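Local coordinates for protein 2-C-methyl-D-erythritol 2,4-cyclodiphosphate synthase (Thermus thermophilus, PDB 1IV1) that catalyses the conversion of 4-diphosphocytidyl-2-C-methyl-D-erythritol 2-phosphate to 2-C-methyl-D-erythritol 2,4-cyclodiphosphate with release of CMP, a step in isoprenoid precursor synthesis, at residues V75-A80 against S117-L122. Numbering follows the deposited sequence.
Sequences VFLREA and SRLLRL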
ATOM      1  N   VAL A  75      -2.309 -15.386 -17.581  1.00 17.87           N
ATOM      2  CA  VAL A  75      -2.518 -14.977 -18.973  1.00 12.89           C
ATOM      3  C   VAL A  75      -2.590 -13.465 -19.032  1.00 17.30           C
ATOM      4  O   VAL A  75      -2.004 -12.823 -19.893  1.00 14.16           O
ATOM      5  CB  VAL A  75      -3.785 -15.622 -19.558  1.00 18.72           C
ATOM      6  CG1 VAL A  75      -4.189 -14.968 -20.871  1.00 16.26           C
ATOM      7  CG2 VAL A  75      -3.548 -17.122 -19.727  1.00 15.70           C
ATOM      8  N   PHE A  76      -3.300 -12.898 -18.051  1.00 19.20           N
ATOM      9  CA  PHE A  76      -3.401 -11.444 -17.950  1.00 21.40           C
ATOM     10  C   PHE A  76      -2.052 -10.789 -17.679  1.00 12.72           C
ATOM     11  O   PHE A  76      -1.659  -9.780 -18.248  1.00 14.34           O
ATOM     12  CB  PHE A  76      -4.367 -11.072 -16.817  1.00 14.60           C
ATOM     13  CG  PHE A  76      -5.697 -11.799 -16.921  1.00 16.80           C
ATOM     14  CD1 PHE A  76      -6.204 -12.179 -18.157  1.00 18.13           C
ATOM     15  CD2 PHE A  76      -6.419 -12.083 -15.769  1.00 19.86           C
ATOM     16  CE1 PHE A  76      -7.417 -12.839 -18.231  1.00 18.25           C
ATOM     17  CE2 PHE A  76      -7.638 -12.739 -15.840  1.00 15.62           C
ATOM     18  CZ  PHE A  76      -8.134 -13.108 -17.083  1.00 21.25           C
ATOM     19  N   LEU A  77      -1.329 -11.392 -16.745  1.00 16.69           N
ATOM     20  CA  LEU A  77      -0.008 -10.889 -16.384  1.00 15.92           C
ATOM     21  C   LEU A  77       0.951 -10.824 -17.571  1.00 16.82           C
ATOM     22  O   LEU A  77       1.684  -9.871 -17.821  1.00 15.29           O
ATOM     23  CB  LEU A  77       0.572 -11.816 -15.310  1.00 13.85           C
ATOM     24  CG  LEU A  77       2.043 -11.468 -15.003  1.00 22.63           C
ATOM     25  CD1 LEU A  77       2.100 -10.063 -14.414  1.00 17.65           C
ATOM     26  CD2 LEU A  77       2.669 -12.526 -14.121  1.00 16.53           C
ATOM     27  N   ARG A  78       0.942 -11.903 -18.350  1.00 19.56           N
ATOM     28  CA  ARG A  78       1.863 -11.980 -19.497  1.00 17.59           C
ATOM     29  C   ARG A  78       1.470 -10.913 -20.508  1.00 19.92           C
ATOM     30  O   ARG A  78       2.301 -10.246 -21.127  1.00 26.58           O
ATOM     31  CB  ARG A  78       1.867 -13.383 -20.095  1.00 20.92           C
ATOM     32  CG  ARG A  78       2.026 -14.561 -19.160  1.00 37.71           C
ATOM     33  CD  ARG A  78       3.443 -15.044 -18.926  1.00 47.51           C
ATOM     34  NE  ARG A  78       3.564 -16.485 -18.713  1.00 44.62           N
ATOM     35  CZ  ARG A  78       4.693 -17.161 -18.535  1.00 45.91           C
ATOM     36  NH1 ARG A  78       5.883 -16.573 -18.523  1.00 42.76           N
ATOM     37  NH2 ARG A  78       4.654 -18.483 -18.353  1.00 37.01           N
ATOM     38  N   GLU A  79       0.160 -10.733 -20.663  1.00 18.88           N
ATOM     39  CA  GLU A  79      -0.374  -9.689 -21.519  1.00 16.19           C
ATOM     40  C   GLU A  79       0.061  -8.314 -21.045  1.00 22.43           C
ATOM     41  O   GLU A  79       0.509  -7.462 -21.831  1.00 23.73           O
ATOM     42  CB  GLU A  79      -1.894  -9.818 -21.576  1.00 16.14           C
ATOM     43  CG  GLU A  79      -2.541  -9.184 -22.779  1.00 16.49           C
ATOM     44  CD  GLU A  79      -1.794  -9.351 -24.088  1.00 26.08           C
ATOM     45  OE1 GLU A  79      -0.926 -10.241 -24.206  1.00 46.95           O
ATOM     46  OE2 GLU A  79      -2.089  -8.555 -25.006  1.00 23.38           O
ATOM     47  N   ALA A  80      -0.056  -8.059 -19.734  1.00 18.71           N
ATOM     48  CA  ALA A  80       0.408  -6.743 -19.297  1.00 14.14           C
ATOM     49  C   ALA A  80       1.903  -6.587 -19.517  1.00 13.71           C
ATOM     50  O   ALA A  80       2.397  -5.488 -19.757  1.00 19.86           O
ATOM     51  CB  ALA A  80       0.103  -6.489 -17.823  1.00  8.67           C
ATOM     52  N   SER A 117       9.212 -15.660 -10.049  1.00 16.50           N
ATOM     53  CA  SER A 117      10.481 -15.479 -10.767  1.00 14.91           C
ATOM     54  C   SER A 117      10.359 -15.914 -12.226  1.00 10.76           C
ATOM     55  O   SER A 117      10.811 -15.231 -13.140  1.00 14.30           O
ATOM     56  CB  SER A 117      11.623 -16.239 -10.100  1.00 19.36           C
ATOM     57  OG  SER A 117      12.814 -16.103 -10.870  1.00 24.04           O
ATOM     58  N   ARG A 118       9.740 -17.059 -12.447  1.00 14.22           N
ATOM     59  CA  ARG A 118       9.565 -17.567 -13.801  1.00 16.02           C
ATOM     60  C   ARG A 118       8.548 -16.741 -14.564  1.00 19.48           C
ATOM     61  O   ARG A 118       8.824 -16.367 -15.701  1.00 21.01           O
ATOM     62  CB  ARG A 118       9.131 -19.032 -13.746  1.00 18.52           C
ATOM     63  CG  ARG A 118       9.016 -19.702 -15.111  1.00 26.47           C
ATOM     64  CD  ARG A 118       8.399 -21.097 -14.971  1.00 39.49           C
ATOM     65  NE  ARG A 118       6.990 -20.998 -14.598  1.00 53.21           N
ATOM     66  CZ  ARG A 118       5.972 -21.206 -15.423  1.00 47.46           C
ATOM     67  NH1 ARG A 118       6.187 -21.535 -16.688  1.00 35.69           N
ATOM     68  NH2 ARG A 118       4.733 -21.083 -14.968  1.00 33.71           N
ATOM     69  N   LEU A 119       7.390 -16.442 -13.981  1.00 11.89           N
ATOM     70  CA  LEU A 119       6.421 -15.617 -14.701  1.00 15.73           C
ATOM     71  C   LEU A 119       6.864 -14.176 -14.898  1.00 14.48           C
ATOM     72  O   LEU A 119       6.496 -13.565 -15.911  1.00 19.71           O
ATOM     73  CB  LEU A 119       5.067 -15.593 -13.985  1.00 14.64           C
ATOM     74  CG  LEU A 119       4.187 -16.823 -14.147  1.00 16.98           C
ATOM     75  CD1 LEU A 119       4.911 -18.116 -13.812  1.00 31.12           C
ATOM     76  CD2 LEU A 119       2.967 -16.661 -13.247  1.00 23.68           C
ATOM     77  N   LEU A 120       7.631 -13.567 -13.995  1.00 13.03           N
ATOM     78  CA  LEU A 120       8.029 -12.183 -14.231  1.00 17.19           C
ATOM     79  C   LEU A 120       9.388 -12.039 -14.925  1.00 13.50           C
ATOM     80  O   LEU A 120       9.768 -10.916 -15.264  1.00 12.95           O
ATOM     81  CB  LEU A 120       8.090 -11.429 -12.898  1.00 19.02           C
ATOM     82  CG  LEU A 120       6.836 -10.693 -12.437  1.00 25.38           C
ATOM     83  CD1 LEU A 120       5.563 -11.317 -12.955  1.00 26.47           C
ATOM     84  CD2 LEU A 120       6.821 -10.614 -10.902  1.00 12.69           C
ATOM     85  N   ARG A 121      10.094 -13.139 -15.110  1.00 18.07           N
ATOM     86  CA  ARG A 121      11.453 -13.223 -15.623  1.00 19.69           C
ATOM     87  C   ARG A 121      12.390 -12.299 -14.848  1.00 21.67           C
ATOM     88  O   ARG A 121      13.073 -11.451 -15.422  1.00 18.06           O
ATOM     89  CB  ARG A 121      11.501 -12.902 -17.123  1.00 20.43           C
ATOM     90  CG  ARG A 121      10.778 -13.983 -17.929  1.00 24.50           C
ATOM     91  CD  ARG A 121      10.507 -13.473 -19.345  1.00 34.50           C
ATOM     92  NE  ARG A 121       9.666 -12.290 -19.282  1.00 41.09           N
ATOM     93  CZ  ARG A 121       9.989 -11.042 -19.560  1.00 44.39           C
ATOM     94  NH1 ARG A 121      11.205 -10.709 -19.966  1.00 42.89           N
ATOM     95  NH2 ARG A 121       9.052 -10.107 -19.430  1.00 32.74           N
ATOM     96  N   LEU A 122      12.379 -12.479 -13.533  1.00 17.23           N
ATOM     97  CA  LEU A 122      13.252 -11.779 -12.616  1.00 17.14           C
ATOM     98  C   LEU A 122      14.026 -12.790 -11.766  1.00 11.79           C
ATOM     99  O   LEU A 122      13.507 -13.854 -11.424  1.00 17.93           O
ATOM    100  CB  LEU A 122      12.481 -10.822 -11.689  1.00 15.65           C
ATOM    101  CG  LEU A 122      11.797  -9.600 -12.314  1.00 15.65           C
ATOM    102  CD1 LEU A 122      10.881  -8.913 -11.299  1.00 13.64           C
ATOM    103  CD2 LEU A 122      12.784  -8.577 -12.850  1.00 10.91           C
TER
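Leu77, on helix 73-86, pushes one methyl, CD2, into the last turn of helix 109-120, where it meets both Leu120 and Leu119. The tighter touch is to Leu120, CD2 to CD1 at 3.3 Å, closer than two methyls usually sit; the other is to Leu119 CB, 3.9 Å from Leu77 CD2. The side chains of Leu119 and Leu120 each cross that of Leu77 at about a right angle. In Leu77, chi1 of 172° sets CG anti to the backbone N and directs the branch toward helix 109-120. Thr45 and Leu48 of helix 39-50 also touch it, while Leu91 and Ala94 of strand 91-99 touch Leu120, so the pair lies where helices 73-86 and 109-120 meet, between helix 39-50 and the sheet. Truncation of Leu77 to an alanine would probably leave a gap beside Leu120 CD1 and Leu119 CB, freeing the Leu120 methyl to shift.

On the exposed flank, Arg78 bends at chi2 (-92°) and chi3, laying a guanidinium face over Leu119 CA, 4.0 Å from NH1. Arg118 NH1 lies at the edge of the Arg78 guanidinium, near its plane, 3.8 Å from Arg78 NH2, the two planes 83° apart. Glu74 makes a salt bridge with Arg78 and a long, weak ion pair with Arg118. No hydrogen bond crosses between the segments: apolar packing joins them inside, and at the surface two like charges sit close, their repulsion probably eased chiefly by Glu74 through Arg78.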